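Local coordinates for protein minor fimbrium subunit Mfa5 (PDB 6TO1) that serves as an accessory subunit of the minor fimbriae, pili that mediate biofilm formation and adhesion to host cells and other oral bacteria, at residues T207-G212 with N342-E347; A238-P243 with G320-L325; V129-Q134 with K228-M233. All coordinates share one frame; numbering follows the deposited sequence. Where two conformers were deposited one is given.

Contact 1 (T207-G212 with N342-E347); sequences THTQGG and NAAINE. With MG (magnesium ion), chain B; PO4 (phosphate ion), chain C.
Gln-210 and Ala-344 bring two helices close together, with Gln-210 CA only 4.2 Å from Ala-344 CA. The first turn of helix 209-220 packs here on the N-terminal half of helix 340-353. Just before that turn lies Thr-207, part of the metal-ion-dependent adhesion site (MIDAS) of a von Willebrand factor A domain. Small side chains let the backbones come close; Gln-210 and Glu-347 bury the most surface. The methyl Ala-344 CB lies 3.7 Å from Thr-209 CG2, while Ala-343 CB packs against the amide end of Gln-210.

The polar link runs from Gln-210 to Glu-347. The Gln-210 chain is extended, with CG anti to the backbone N (chi1 168°). It reaches across the neighbouring helix, and the two side chains cross at about a right angle. Its NE2 donates to Glu-347 OE1 at 2.9 Å in a nearly straight bond (174°). The donor meets the anti side of OE1, somewhat out of the carboxylate plane, and the amide and carboxylate planes are 54° apart. Tyr-309 OH also bonds OE1, and Arg-217 forms a salt bridge to OE2. Gln-210 OE1 bonds Tyr-242 N, so both ends of the amide are held and its flip is fixed.

His-208 is the N-cap of helix 209-220. Its ND1 accepts from Gly-211 N at 2.9 Å, with the donor tilted from the ring plane. One residue earlier the chain reaches the metal. Ser-135, Ser-137, a phosphate oxygen and two waters join Thr-207 around the magnesium ion. Thr-207 OG1 binds the magnesium at 2.1 Å and donates to phosphate O2 at 2.8 Å.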
ATOM      1  N   THR A 207      24.167 -37.677  -9.742  1.00 16.94           N
ATOM      2  CA  THR A 207      23.851 -36.350  -9.210  1.00 16.98           C
ATOM      3  C   THR A 207      23.922 -35.336 -10.353  1.00 17.48           C
ATOM      4  O   THR A 207      24.941 -34.659 -10.552  1.00 19.62           O
ATOM      5  CB  THR A 207      24.788 -35.985  -8.053  1.00 18.39           C
ATOM      6  OG1 THR A 207      24.827 -37.031  -7.059  1.00 17.63           O
ATOM      7  CG2 THR A 207      24.358 -34.678  -7.409  1.00 17.54           C
ATOM      8  N   HIS A 208      22.820 -35.210 -11.092  1.00 14.70           N
ATOM      9  CA  HIS A 208      22.749 -34.362 -12.296  1.00 17.49           C
ATOM     10  C   HIS A 208      22.198 -32.988 -11.913  1.00 16.42           C
ATOM     11  O   HIS A 208      21.068 -32.612 -12.228  1.00 16.14           O
ATOM     12  CB  HIS A 208      21.886 -35.044 -13.344  1.00 17.50           C
ATOM     13  CG  HIS A 208      22.145 -34.628 -14.759  1.00 15.04           C
ATOM     14  ND1 HIS A 208      22.283 -33.314 -15.154  1.00 17.02           N
ATOM     15  CD2 HIS A 208      22.236 -35.368 -15.886  1.00 14.95           C
ATOM     16  CE1 HIS A 208      22.455 -33.266 -16.466  1.00 15.72           C
ATOM     17  NE2 HIS A 208      22.445 -34.504 -16.930  1.00 17.46           N
ATOM     18  N   THR A 209      23.007 -32.258 -11.134  1.00 14.64           N
ATOM     19  CA  THR A 209      22.548 -30.976 -10.594  1.00 17.85           C
ATOM     20  C   THR A 209      22.217 -30.001 -11.723  1.00 15.48           C
ATOM     21  O   THR A 209      21.216 -29.277 -11.660  1.00 15.16           O
ATOM     22  CB  THR A 209      23.608 -30.442  -9.638  1.00 17.66           C
ATOM     23  OG1 THR A 209      23.849 -31.432  -8.622  1.00 19.21           O
ATOM     24  CG2 THR A 209      23.189 -29.130  -8.972  1.00 15.37           C
ATOM     25  N   GLN A 210      23.021 -29.990 -12.775  1.00 15.62           N
ATOM     26  CA  GLN A 210      22.680 -29.165 -13.925  1.00 14.07           C
ATOM     27  C   GLN A 210      21.284 -29.510 -14.427  1.00 14.95           C
ATOM     28  O   GLN A 210      20.483 -28.621 -14.732  1.00 15.31           O
ATOM     29  CB  GLN A 210      23.709 -29.350 -15.028  1.00 15.73           C
ATOM     30  CG  GLN A 210      23.246 -28.746 -16.332  1.00 18.88           C
ATOM     31  CD  GLN A 210      24.283 -28.776 -17.429  1.00 19.45           C
ATOM     32  OE1 GLN A 210      25.060 -29.738 -17.560  1.00 18.66           O
ATOM     33  NE2 GLN A 210      24.302 -27.706 -18.236  1.00 16.73           N
ATOM     34  N   GLY A 211      20.966 -30.806 -14.493  1.00 17.38           N
ATOM     35  CA  GLY A 211      19.657 -31.207 -15.000  1.00 19.77           C
ATOM     36  C   GLY A 211      18.515 -30.761 -14.103  1.00 14.13           C
ATOM     37  O   GLY A 211      17.462 -30.322 -14.587  1.00 15.91           O
ATOM     38  N   GLY A 212      18.700 -30.865 -12.785  1.00 15.57           N
ATOM     39  CA  GLY A 212      17.717 -30.324 -11.872  1.00 18.44           C
ATOM     40  C   GLY A 212      17.509 -28.836 -12.077  1.00 17.17           C
ATOM     41  O   GLY A 212      16.375 -28.357 -12.128  1.00 17.76           O
ATOM     42  N   ASN A 342      31.019 -27.449 -11.904  1.00 17.13           N
ATOM     43  CA  ASN A 342      31.113 -26.234 -12.707  1.00 18.74           C
ATOM     44  C   ASN A 342      29.979 -26.154 -13.725  1.00 15.72           C
ATOM     45  O   ASN A 342      29.466 -25.077 -13.984  1.00 14.96           O
ATOM     46  CB  ASN A 342      32.469 -26.178 -13.431  1.00 17.94           C
ATOM     47  CG  ASN A 342      33.450 -25.195 -12.775  1.00 17.69           C
ATOM     48  OD1 ASN A 342      33.201 -24.680 -11.681  1.00 15.07           O
ATOM     49  ND2 ASN A 342      34.549 -24.951 -13.444  1.00 16.90           N
ATOM     50  N   ALA A 343      29.561 -27.280 -14.314  1.00 15.39           N
ATOM     51  CA  ALA A 343      28.419 -27.225 -15.226  1.00 17.42           C
ATOM     52  C   ALA A 343      27.151 -26.748 -14.511  1.00 13.57           C
ATOM     53  O   ALA A 343      26.328 -26.036 -15.099  1.00 16.90           O
ATOM     54  CB  ALA A 343      28.173 -28.587 -15.863  1.00 18.27           C
ATOM     55  N   ALA A 344      26.973 -27.148 -13.258  1.00 14.39           N
ATOM     56  CA  ALA A 344      25.812 -26.696 -12.494  1.00 17.52           C
ATOM     57  C   ALA A 344      25.898 -25.215 -12.161  1.00 15.87           C
ATOM     58  O   ALA A 344      24.883 -24.514 -12.195  1.00 15.59           O
ATOM     59  CB  ALA A 344      25.681 -27.526 -11.227  1.00 17.65           C
ATOM     60  N   ILE A 345      27.082 -24.724 -11.787  1.00 16.18           N
ATOM     61  CA  ILE A 345      27.245 -23.281 -11.614  1.00 14.22           C
ATOM     62  C   ILE A 345      26.890 -22.562 -12.920  1.00 16.66           C
ATOM     63  O   ILE A 345      26.224 -21.519 -12.918  1.00 15.80           O
ATOM     64  CB  ILE A 345      28.669 -22.936 -11.147  1.00 13.53           C
ATOM     65  CG1 ILE A 345      28.988 -23.597  -9.798  1.00 17.54           C
ATOM     66  CG2 ILE A 345      28.810 -21.428 -11.122  1.00 14.93           C
ATOM     67  CD1 ILE A 345      30.461 -23.634  -9.459  1.00 18.00           C
ATOM     68  N   ASN A 346      27.329 -23.131 -14.058  1.00 17.70           N
ATOM     69  CA  ASN A 346      27.067 -22.570 -15.383  1.00 18.84           C
ATOM     70  C   ASN A 346      25.574 -22.485 -15.649  1.00 15.76           C
ATOM     71  O   ASN A 346      25.065 -21.460 -16.138  1.00 18.11           O
ATOM     72  CB  ASN A 346      27.776 -23.471 -16.417  1.00 19.25           C
ATOM     73  CG  ASN A 346      28.180 -22.763 -17.694  1.00 19.96           C
ATOM     74  OD1 ASN A 346      29.143 -23.185 -18.351  1.00 17.50           O
ATOM     75  ND2 ASN A 346      27.433 -21.765 -18.094  1.00 18.20           N
ATOM     76  N   GLU A 347      24.848 -23.559 -15.326  1.00 15.85           N
ATOM     77  CA  GLU A 347      23.412 -23.606 -15.537  1.00 17.18           C
ATOM     78  C   GLU A 347      22.697 -22.604 -14.642  1.00 15.79           C
ATOM     79  O   GLU A 347      21.751 -21.935 -15.076  1.00 17.76           O
ATOM     80  CB  GLU A 347      22.921 -25.016 -15.258  1.00 16.25           C
ATOM     81  CG  GLU A 347      21.492 -25.257 -15.654  1.00 16.34           C
ATOM     82  CD  GLU A 347      21.303 -25.281 -17.158  1.00 16.29           C
ATOM     83  OE1 GLU A 347      22.265 -25.636 -17.872  1.00 19.37           O
ATOM     84  OE2 GLU A 347      20.196 -24.956 -17.625  1.00 17.18           O
TER
HETATM   85 MG    MG B1101      25.099 -37.311  -5.031  1.00 19.27          MG
HETATM   86  P   PO4 C1102      25.932 -40.079  -6.523  1.00 20.59           P
HETATM   87  O1  PO4 C1102      25.026 -41.297  -6.777  1.00 20.91           O
HETATM   88  O2  PO4 C1102      26.141 -39.323  -7.829  1.00 20.30           O
HETATM   89  O3  PO4 C1102      27.275 -40.616  -6.066  1.00 23.39           O
HETATM   90  O4  PO4 C1102      25.396 -39.227  -5.436  1.00 19.73           O
HETATM   91  O   HOH W   1      24.836 -35.395  -4.406  1.00 19.53           O
HETATM   92  O   HOH W   2      27.140 -36.814  -5.121  1.00 18.57           O

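Contact 2 (A238-P243 with G320-L325); sequences ATEQYP and GVAGAL. With PO4 (phosphate ion), chain C.
Gly-323 faces Thr-239 with a phi of 153°, a backbone shape suited to a residue without a side chain. Thr-239 has its OG1 between the backbone N and the carbonyl carbon (chi1 60°), which turns the hydroxyl to the bound phosphate. These two residues join two irregular loops of the von Willebrand factor A domain. Residues 238-243 follow strand 227-234 and lie beside the metal-ion-dependent adhesion site (MIDAS). Residues 320-325 come from the long connection between strands 227-234 and 357-362, which also carries the calcium site.

One direct backbone bond links the loops. Gly-323 N donates to Thr-239 O at 3.0 Å, in the carbonyl plane and on a lone pair. The carbonyls of the same two residues come close, with Thr-239 O and Gly-323 O 3.1 Å apart. Both are acceptors, so this is not a bond. A CH...O contact from Thr-239 CA to Gly-323 O, 3.4 Å long, accompanies the pair.

Ala-322 turns its methyl toward the other loop. Its CB lies 3.2 Å from Thr-239 O and 3.5 Å from Glu-240 OE1, with OE2 equally near. The methyl therefore rests over the carboxylate of Glu-240. That carboxylate gets there because the chain bends at chi2, although its first bond points away. Arg-315 makes a salt bridge with OE1.

Thr-239 OG1 has two partners. It accepts from Thr-207 N and donates to phosphate O2 at 2.6 Å, so the loop borders the magnesium-bound phosphate. Beside the bonded pair Thr-239 and Gly-323, a water molecule bridges the two loops. It donates to Ala-238 O and to Ala-324 O, each at 2.8 Å.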
ATOM      1  N   ALA A 238      28.191 -32.562  -7.502  1.00 17.23           N
ATOM      2  CA  ALA A 238      27.582 -32.970  -8.761  1.00 17.55           C
ATOM      3  C   ALA A 238      28.451 -34.020  -9.441  1.00 17.57           C
ATOM      4  O   ALA A 238      29.681 -33.954  -9.408  1.00 18.17           O
ATOM      5  CB  ALA A 238      27.360 -31.758  -9.679  1.00 18.23           C
ATOM      6  N   THR A 239      27.806 -35.004 -10.056  1.00 16.72           N
ATOM      7  CA  THR A 239      28.530 -36.076 -10.701  1.00 15.97           C
ATOM      8  C   THR A 239      28.042 -36.382 -12.114  1.00 18.41           C
ATOM      9  O   THR A 239      28.552 -37.321 -12.736  1.00 20.03           O
ATOM     10  CB  THR A 239      28.451 -37.368  -9.863  1.00 20.32           C
ATOM     11  OG1 THR A 239      27.083 -37.768  -9.719  1.00 20.05           O
ATOM     12  CG2 THR A 239      29.091 -37.190  -8.499  1.00 18.40           C
ATOM     13  N   GLU A 240      27.062 -35.646 -12.625  1.00 16.62           N
ATOM     14  CA  GLU A 240      26.519 -35.843 -13.968  1.00 17.90           C
ATOM     15  C   GLU A 240      26.242 -34.484 -14.590  1.00 16.38           C
ATOM     16  O   GLU A 240      25.960 -33.516 -13.877  1.00 16.81           O
ATOM     17  CB  GLU A 240      25.209 -36.640 -13.950  1.00 17.84           C
ATOM     18  CG  GLU A 240      25.311 -37.992 -13.240  1.00 17.75           C
ATOM     19  CD  GLU A 240      25.662 -39.135 -14.172  1.00 21.79           C
ATOM     20  OE1 GLU A 240      25.768 -38.925 -15.402  1.00 20.13           O
ATOM     21  OE2 GLU A 240      25.860 -40.268 -13.663  1.00 22.85           O
ATOM     22  N   GLN A 241      26.282 -34.421 -15.919  1.00 15.56           N
ATOM     23  CA  GLN A 241      25.971 -33.185 -16.621  1.00 16.72           C
ATOM     24  C   GLN A 241      25.541 -33.485 -18.052  1.00 15.51           C
ATOM     25  O   GLN A 241      25.616 -34.621 -18.534  1.00 19.05           O
ATOM     26  CB  GLN A 241      27.168 -32.226 -16.599  1.00 18.43           C
ATOM     27  CG  GLN A 241      28.281 -32.615 -17.548  1.00 16.94           C
ATOM     28  CD  GLN A 241      29.305 -31.504 -17.724  1.00 15.98           C
ATOM     29  OE1 GLN A 241      30.151 -31.287 -16.878  1.00 15.66           O
ATOM     30  NE2 GLN A 241      29.207 -30.786 -18.823  1.00 18.58           N
ATOM     31  N   TYR A 242      25.103 -32.419 -18.746  1.00 17.80           N
ATOM     32  CA  TYR A 242      24.705 -32.561 -20.131  1.00 19.08           C
ATOM     33  C   TYR A 242      25.911 -32.469 -21.064  1.00 17.03           C
ATOM     34  O   TYR A 242      26.901 -31.786 -20.762  1.00 16.22           O
ATOM     35  CB  TYR A 242      23.695 -31.473 -20.529  1.00 18.91           C
ATOM     36  CG  TYR A 242      22.347 -31.638 -19.873  1.00 20.39           C
ATOM     37  CD1 TYR A 242      21.681 -32.863 -19.927  1.00 22.30           C
ATOM     38  CD2 TYR A 242      21.748 -30.582 -19.191  1.00 18.08           C
ATOM     39  CE1 TYR A 242      20.464 -33.031 -19.330  1.00 17.08           C
ATOM     40  CE2 TYR A 242      20.516 -30.736 -18.579  1.00 17.22           C
ATOM     41  CZ  TYR A 242      19.888 -31.975 -18.645  1.00 15.90           C
ATOM     42  OH  TYR A 242      18.674 -32.151 -18.049  1.00 19.81           O
ATOM     43  N   PRO A 243      25.796 -33.075 -22.243  1.00 20.05           N
ATOM     44  CA  PRO A 243      26.877 -32.992 -23.227  1.00 20.40           C
ATOM     45  C   PRO A 243      27.126 -31.572 -23.695  1.00 22.16           C
ATOM     46  O   PRO A 243      26.219 -30.736 -23.752  1.00 19.22           O
ATOM     47  CB  PRO A 243      26.372 -33.854 -24.393  1.00 22.44           C
ATOM     48  CG  PRO A 243      25.300 -34.716 -23.823  1.00 21.75           C
ATOM     49  CD  PRO A 243      24.682 -33.929 -22.702  1.00 20.89           C
ATOM     50  N   GLY A 320      31.347 -45.965 -19.518  1.00 24.04           N
ATOM     51  CA  GLY A 320      29.984 -46.173 -19.087  1.00 27.64           C
ATOM     52  C   GLY A 320      29.579 -45.514 -17.785  1.00 27.95           C
ATOM     53  O   GLY A 320      28.469 -45.772 -17.310  1.00 29.28           O
ATOM     54  N   VAL A 321      30.433 -44.687 -17.176  1.00 22.67           N
ATOM     55  CA  VAL A 321      30.123 -44.085 -15.882  1.00 21.32           C
ATOM     56  C   VAL A 321      30.495 -42.603 -15.923  1.00 22.20           C
ATOM     57  O   VAL A 321      31.151 -42.129 -16.849  1.00 23.00           O
ATOM     58  CB  VAL A 321      30.848 -44.780 -14.702  1.00 22.91           C
ATOM     59  CG1 VAL A 321      30.467 -46.268 -14.616  1.00 26.10           C
ATOM     60  CG2 VAL A 321      32.359 -44.617 -14.808  1.00 22.48           C
ATOM     61  N   ALA A 322      30.088 -41.883 -14.881  1.00 24.53           N
ATOM     62  CA  ALA A 322      30.399 -40.458 -14.750  1.00 21.45           C
ATOM     63  C   ALA A 322      31.143 -40.267 -13.438  1.00 20.40           C
ATOM     64  O   ALA A 322      31.866 -41.168 -13.016  1.00 22.90           O
ATOM     65  CB  ALA A 322      29.134 -39.617 -14.828  1.00 21.70           C
ATOM     66  N   GLY A 323      30.979 -39.134 -12.772  1.00 18.33           N
ATOM     67  CA  GLY A 323      31.816 -38.846 -11.623  1.00 17.26           C
ATOM     68  C   GLY A 323      31.976 -37.347 -11.410  1.00 17.81           C
ATOM     69  O   GLY A 323      31.542 -36.531 -12.214  1.00 20.33           O
ATOM     70  N   ALA A 324      32.620 -37.006 -10.285  1.00 18.17           N
ATOM     71  CA  ALA A 324      32.979 -35.612 -10.009  1.00 14.94           C
ATOM     72  C   ALA A 324      33.824 -35.029 -11.125  1.00 17.69           C
ATOM     73  O   ALA A 324      33.733 -33.827 -11.415  1.00 18.83           O
ATOM     74  CB  ALA A 324      33.724 -35.518  -8.682  1.00 19.24           C
ATOM     75  N   LEU A 325      34.634 -35.867 -11.775  1.00 18.68           N
ATOM     76  CA  LEU A 325      35.332 -35.522 -13.008  1.00 18.45           C
ATOM     77  C   LEU A 325      35.064 -36.633 -14.011  1.00 17.38           C
ATOM     78  O   LEU A 325      35.128 -37.821 -13.657  1.00 19.43           O
ATOM     79  CB  LEU A 325      36.826 -35.362 -12.799  1.00 17.91           C
ATOM     80  CG  LEU A 325      37.278 -34.141 -11.995  1.00 17.46           C
ATOM     81  CD1 LEU A 325      38.793 -34.242 -11.831  1.00 22.58           C
ATOM     82  CD2 LEU A 325      36.843 -32.847 -12.630  1.00 16.98           C
TER
HETATM   83  P   PO4 C1102      25.932 -40.079  -6.523  1.00 20.59           P
HETATM   84  O1  PO4 C1102      25.026 -41.297  -6.777  1.00 20.91           O
HETATM   85  O2  PO4 C1102      26.141 -39.323  -7.829  1.00 20.30           O
HETATM   86  O3  PO4 C1102      27.275 -40.616  -6.066  1.00 23.39           O
HETATM   87  O4  PO4 C1102      25.396 -39.227  -5.436  1.00 19.73           O
HETATM   88  O   HOH W   3      31.790 -32.341 -10.157  1.00 15.44           O

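Contact 3 (V129-Q134 with K228-M233); sequences VMVIDQ and KHIILM
Val-131 bonds to the neighbouring strand through both its N and its O. Its N donates to Ile-231 O, and its O accepts from Met-233 N at 2.9 Å. Val-129 does the same two residues earlier, with His-229 O and Ile-231 N. Asp-133 N closes the ladder on Met-233 O in a bond of 173°. The strands run parallel, with axes 4.7 Å apart and an angle of 14° between them.

Side chains pair on both faces. On the face of Val-129 and Val-131, Val-131 CG1 meets Leu-232 CD1 at 3.8 Å. The other branch, Val-131 CG2, touches Ile-230 CG2 at 3.9 Å. On the face of Ile-132, the end of Met-233 lies alongside the isoleucine and points the same way. Ile-132 CD1 and Met-233 CE are 3.8 Å apart there. The Met-233 chain bends at its last torsion, chi3, which folds the methyl onto Ile-132.

Two helices cover these faces. From helix 209-220, Ala-216 packs on Val-129 and Val-131, and Met-220 on Val-129. Ala-149, Ser-152 and Met-160 of helix 143-160 pack on Ile-132, Met-233 and Ile-231. Strand 170-177 flanks the other edge of strand 126-133.

At the C-terminal end, Asp-133 CB sits 3.2 Å from Met-233 O. With CG anti to the backbone N (chi1 -178°), the carboxylate reaches two serines. OD1 bonds Ser-135 OG, a magnesium ligand, and OD2 bonds Ser-234 OG. Asp-133 thus acts from the second shell of the metal. It opens a DxSxS sequence, the signature of the metal-ion-dependent adhesion site at the C-terminal ends of the parallel strands in the central mixed sheet of a von Willebrand factor A domain.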
ATOM      1  N   VAL A 129      10.691 -22.448  -7.240  1.00 15.58           N
ATOM      2  CA  VAL A 129      10.916 -23.823  -7.661  1.00 16.63           C
ATOM      3  C   VAL A 129      11.913 -24.441  -6.702  1.00 19.53           C
ATOM      4  O   VAL A 129      13.062 -23.988  -6.609  1.00 17.38           O
ATOM      5  CB  VAL A 129      11.449 -23.955  -9.101  1.00 14.71           C
ATOM      6  CG1 VAL A 129      11.523 -25.466  -9.441  1.00 16.54           C
ATOM      7  CG2 VAL A 129      10.589 -23.209 -10.084  1.00 18.60           C
ATOM      8  N   MET A 130      11.481 -25.474  -5.990  0.54 18.52           N
ATOM      9  CA  MET A 130      12.357 -26.229  -5.116  0.54 18.29           C
ATOM     10  C   MET A 130      12.948 -27.382  -5.911  0.54 18.49           C
ATOM     11  O   MET A 130      12.228 -28.066  -6.649  0.54 16.93           O
ATOM     12  CB  MET A 130      11.588 -26.760  -3.911  0.54 17.80           C
ATOM     13  CG  MET A 130      11.073 -25.677  -2.986  0.54 19.85           C
ATOM     14  SD  MET A 130      10.090 -26.388  -1.651  0.54 21.24           S
ATOM     15  CE  MET A 130      11.330 -27.232  -0.670  0.54 18.46           C
ATOM     16  N   VAL A 131      14.257 -27.591  -5.750  1.00 16.60           N
ATOM     17  CA  VAL A 131      15.025 -28.615  -6.493  1.00 15.40           C
ATOM     18  C   VAL A 131      15.790 -29.450  -5.471  1.00 16.98           C
ATOM     19  O   VAL A 131      16.713 -28.935  -4.809  1.00 17.97           O
ATOM     20  CB  VAL A 131      15.998 -27.963  -7.496  1.00 16.08           C
ATOM     21  CG1 VAL A 131      16.707 -28.997  -8.340  1.00 15.80           C
ATOM     22  CG2 VAL A 131      15.249 -26.946  -8.347  1.00 15.10           C
ATOM     23  N   ILE A 132      15.458 -30.742  -5.370  1.00 18.54           N
ATOM     24  CA  ILE A 132      16.003 -31.595  -4.315  1.00 17.08           C
ATOM     25  C   ILE A 132      16.817 -32.737  -4.922  1.00 17.86           C
ATOM     26  O   ILE A 132      16.313 -33.512  -5.738  1.00 18.49           O
ATOM     27  CB  ILE A 132      14.904 -32.140  -3.378  1.00 19.44           C
ATOM     28  CG1 ILE A 132      13.993 -30.995  -2.911  1.00 24.78           C
ATOM     29  CG2 ILE A 132      15.528 -32.856  -2.162  1.00 19.01           C
ATOM     30  CD1 ILE A 132      12.947 -31.393  -1.870  1.00 22.83           C
ATOM     31  N   ASP A 133      18.075 -32.834  -4.478  1.00 17.78           N
ATOM     32  CA  ASP A 133      19.021 -33.918  -4.757  1.00 16.95           C
ATOM     33  C   ASP A 133      18.566 -35.190  -4.051  1.00 18.57           C
ATOM     34  O   ASP A 133      18.529 -35.223  -2.821  1.00 21.55           O
ATOM     35  CB  ASP A 133      20.357 -33.405  -4.231  1.00 18.57           C
ATOM     36  CG  ASP A 133      21.526 -34.327  -4.453  1.00 19.01           C
ATOM     37  OD1 ASP A 133      21.380 -35.517  -4.807  1.00 18.42           O
ATOM     38  OD2 ASP A 133      22.643 -33.818  -4.228  1.00 18.04           O
ATOM     39  N   GLN A 134      18.161 -36.215  -4.813  1.00 19.37           N
ATOM     40  CA  GLN A 134      17.900 -37.548  -4.257  1.00 21.21           C
ATOM     41  C   GLN A 134      18.914 -38.571  -4.772  1.00 21.19           C
ATOM     42  O   GLN A 134      18.585 -39.744  -4.993  1.00 21.95           O
ATOM     43  CB  GLN A 134      16.456 -38.009  -4.541  1.00 19.87           C
ATOM     44  CG  GLN A 134      16.073 -38.213  -5.979  1.00 18.72           C
ATOM     45  CD  GLN A 134      14.729 -38.968  -6.143  1.00 21.16           C
ATOM     46  OE1 GLN A 134      13.864 -38.933  -5.272  1.00 24.69           O
ATOM     47  NE2 GLN A 134      14.575 -39.650  -7.262  1.00 22.52           N
ATOM     48  N   LYS A 228      11.104 -14.359  -8.363  1.00 20.18           N
ATOM     49  CA  LYS A 228      11.261 -15.723  -8.861  1.00 19.39           C
ATOM     50  C   LYS A 228      12.476 -16.330  -8.185  1.00 20.41           C
ATOM     51  O   LYS A 228      13.597 -15.807  -8.326  1.00 22.46           O
ATOM     52  CB  LYS A 228      11.408 -15.733 -10.389  1.00 18.74           C
ATOM     53  CG  LYS A 228      10.195 -15.241 -11.144  1.00 22.66           C
ATOM     54  CD  LYS A 228      10.449 -15.127 -12.643  1.00 26.96           C
ATOM     55  CE  LYS A 228       9.323 -14.366 -13.345  1.00 24.46           C
ATOM     56  NZ  LYS A 228       9.693 -14.014 -14.743  1.00 30.36           N
ATOM     57  N   HIS A 229      12.253 -17.407  -7.430  1.00 15.85           N
ATOM     58  CA  HIS A 229      13.291 -18.058  -6.645  1.00 19.11           C
ATOM     59  C   HIS A 229      13.448 -19.524  -7.030  1.00 17.12           C
ATOM     60  O   HIS A 229      12.461 -20.225  -7.247  1.00 18.11           O
ATOM     61  CB  HIS A 229      12.980 -18.031  -5.136  1.00 18.50           C
ATOM     62  CG  HIS A 229      12.810 -16.665  -4.561  1.00 22.36           C
ATOM     63  ND1 HIS A 229      13.819 -16.013  -3.883  1.00 18.92           N
ATOM     64  CD2 HIS A 229      11.748 -15.829  -4.550  1.00 26.38           C
ATOM     65  CE1 HIS A 229      13.377 -14.843  -3.453  1.00 24.88           C
ATOM     66  NE2 HIS A 229      12.126 -14.702  -3.861  1.00 22.09           N
ATOM     67  N   ILE A 230      14.694 -19.979  -7.093  1.00 17.87           N
ATOM     68  CA  ILE A 230      15.031 -21.398  -7.159  1.00 18.64           C
ATOM     69  C   ILE A 230      15.774 -21.749  -5.885  1.00 18.87           C
ATOM     70  O   ILE A 230      16.739 -21.067  -5.522  1.00 18.87           O
ATOM     71  CB  ILE A 230      15.877 -21.736  -8.397  1.00 15.44           C
ATOM     72  CG1 ILE A 230      15.067 -21.423  -9.649  1.00 17.61           C
ATOM     73  CG2 ILE A 230      16.375 -23.176  -8.340  1.00 17.31           C
ATOM     74  CD1 ILE A 230      15.893 -21.499 -10.956  1.00 23.03           C
ATOM     75  N   ILE A 231      15.320 -22.800  -5.205  1.00 15.58           N
ATOM     76  CA  ILE A 231      15.975 -23.300  -3.999  1.00 16.27           C
ATOM     77  C   ILE A 231      16.555 -24.679  -4.303  1.00 19.07           C
ATOM     78  O   ILE A 231      15.804 -25.631  -4.525  1.00 20.24           O
ATOM     79  CB  ILE A 231      14.998 -23.385  -2.808  1.00 18.59           C
ATOM     80  CG1 ILE A 231      14.401 -22.024  -2.484  1.00 20.71           C
ATOM     81  CG2 ILE A 231      15.688 -24.023  -1.577  1.00 18.25           C
ATOM     82  CD1 ILE A 231      13.096 -22.128  -1.611  1.00 21.12           C
ATOM     83  N   LEU A 232      17.881 -24.809  -4.236  1.00 18.43           N
ATOM     84  CA  LEU A 232      18.554 -26.074  -4.488  1.00 19.82           C
ATOM     85  C   LEU A 232      19.013 -26.675  -3.173  1.00 16.21           C
ATOM     86  O   LEU A 232      19.753 -26.043  -2.420  1.00 17.64           O
ATOM     87  CB  LEU A 232      19.758 -25.879  -5.421  1.00 16.69           C
ATOM     88  CG  LEU A 232      20.639 -27.071  -5.707  1.00 16.92           C
ATOM     89  CD1 LEU A 232      19.904 -28.162  -6.471  1.00 19.15           C
ATOM     90  CD2 LEU A 232      21.887 -26.572  -6.478  1.00 16.83           C
ATOM     91  N   MET A 233      18.597 -27.906  -2.919  1.00 16.40           N
ATOM     92  CA  MET A 233      18.906 -28.639  -1.702  1.00 15.83           C
ATOM     93  C   MET A 233      19.749 -29.838  -2.113  1.00 18.67           C
ATOM     94  O   MET A 233      19.237 -30.784  -2.726  1.00 19.15           O
ATOM     95  CB  MET A 233      17.612 -29.072  -1.004  1.00 16.63           C
ATOM     96  CG  MET A 233      16.831 -27.881  -0.470  1.00 18.39           C
ATOM     97  SD  MET A 233      15.042 -28.093  -0.344  1.00 20.77           S
ATOM     98  CE  MET A 233      14.968 -29.494   0.766  1.00 24.69           C
TER

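All three contacts belong to the von Willebrand factor A domain. Along the chain, contact 3 pairs strands 126-133 and 227-234, and segment 207-212 of contact 1 comes between them. Both segments of contact 2 then follow before 342-347 completes contact 1. Contacts 1 and 2 have centres 10 Å apart and both reach the phosphate. The centres of contacts 1 and 3 are 12 Å apart; Thr-209 CG2 packs on Leu-232 CD2. Contacts 2 and 3 do not touch. Helix 209-220 packs on the sheet of contact 3, and its first turn meets helix 340-353. The ends of 129-134, 207-212 and 238-243 gather near the magnesium site; 320-325 and 342-347 pack against its loops and helix.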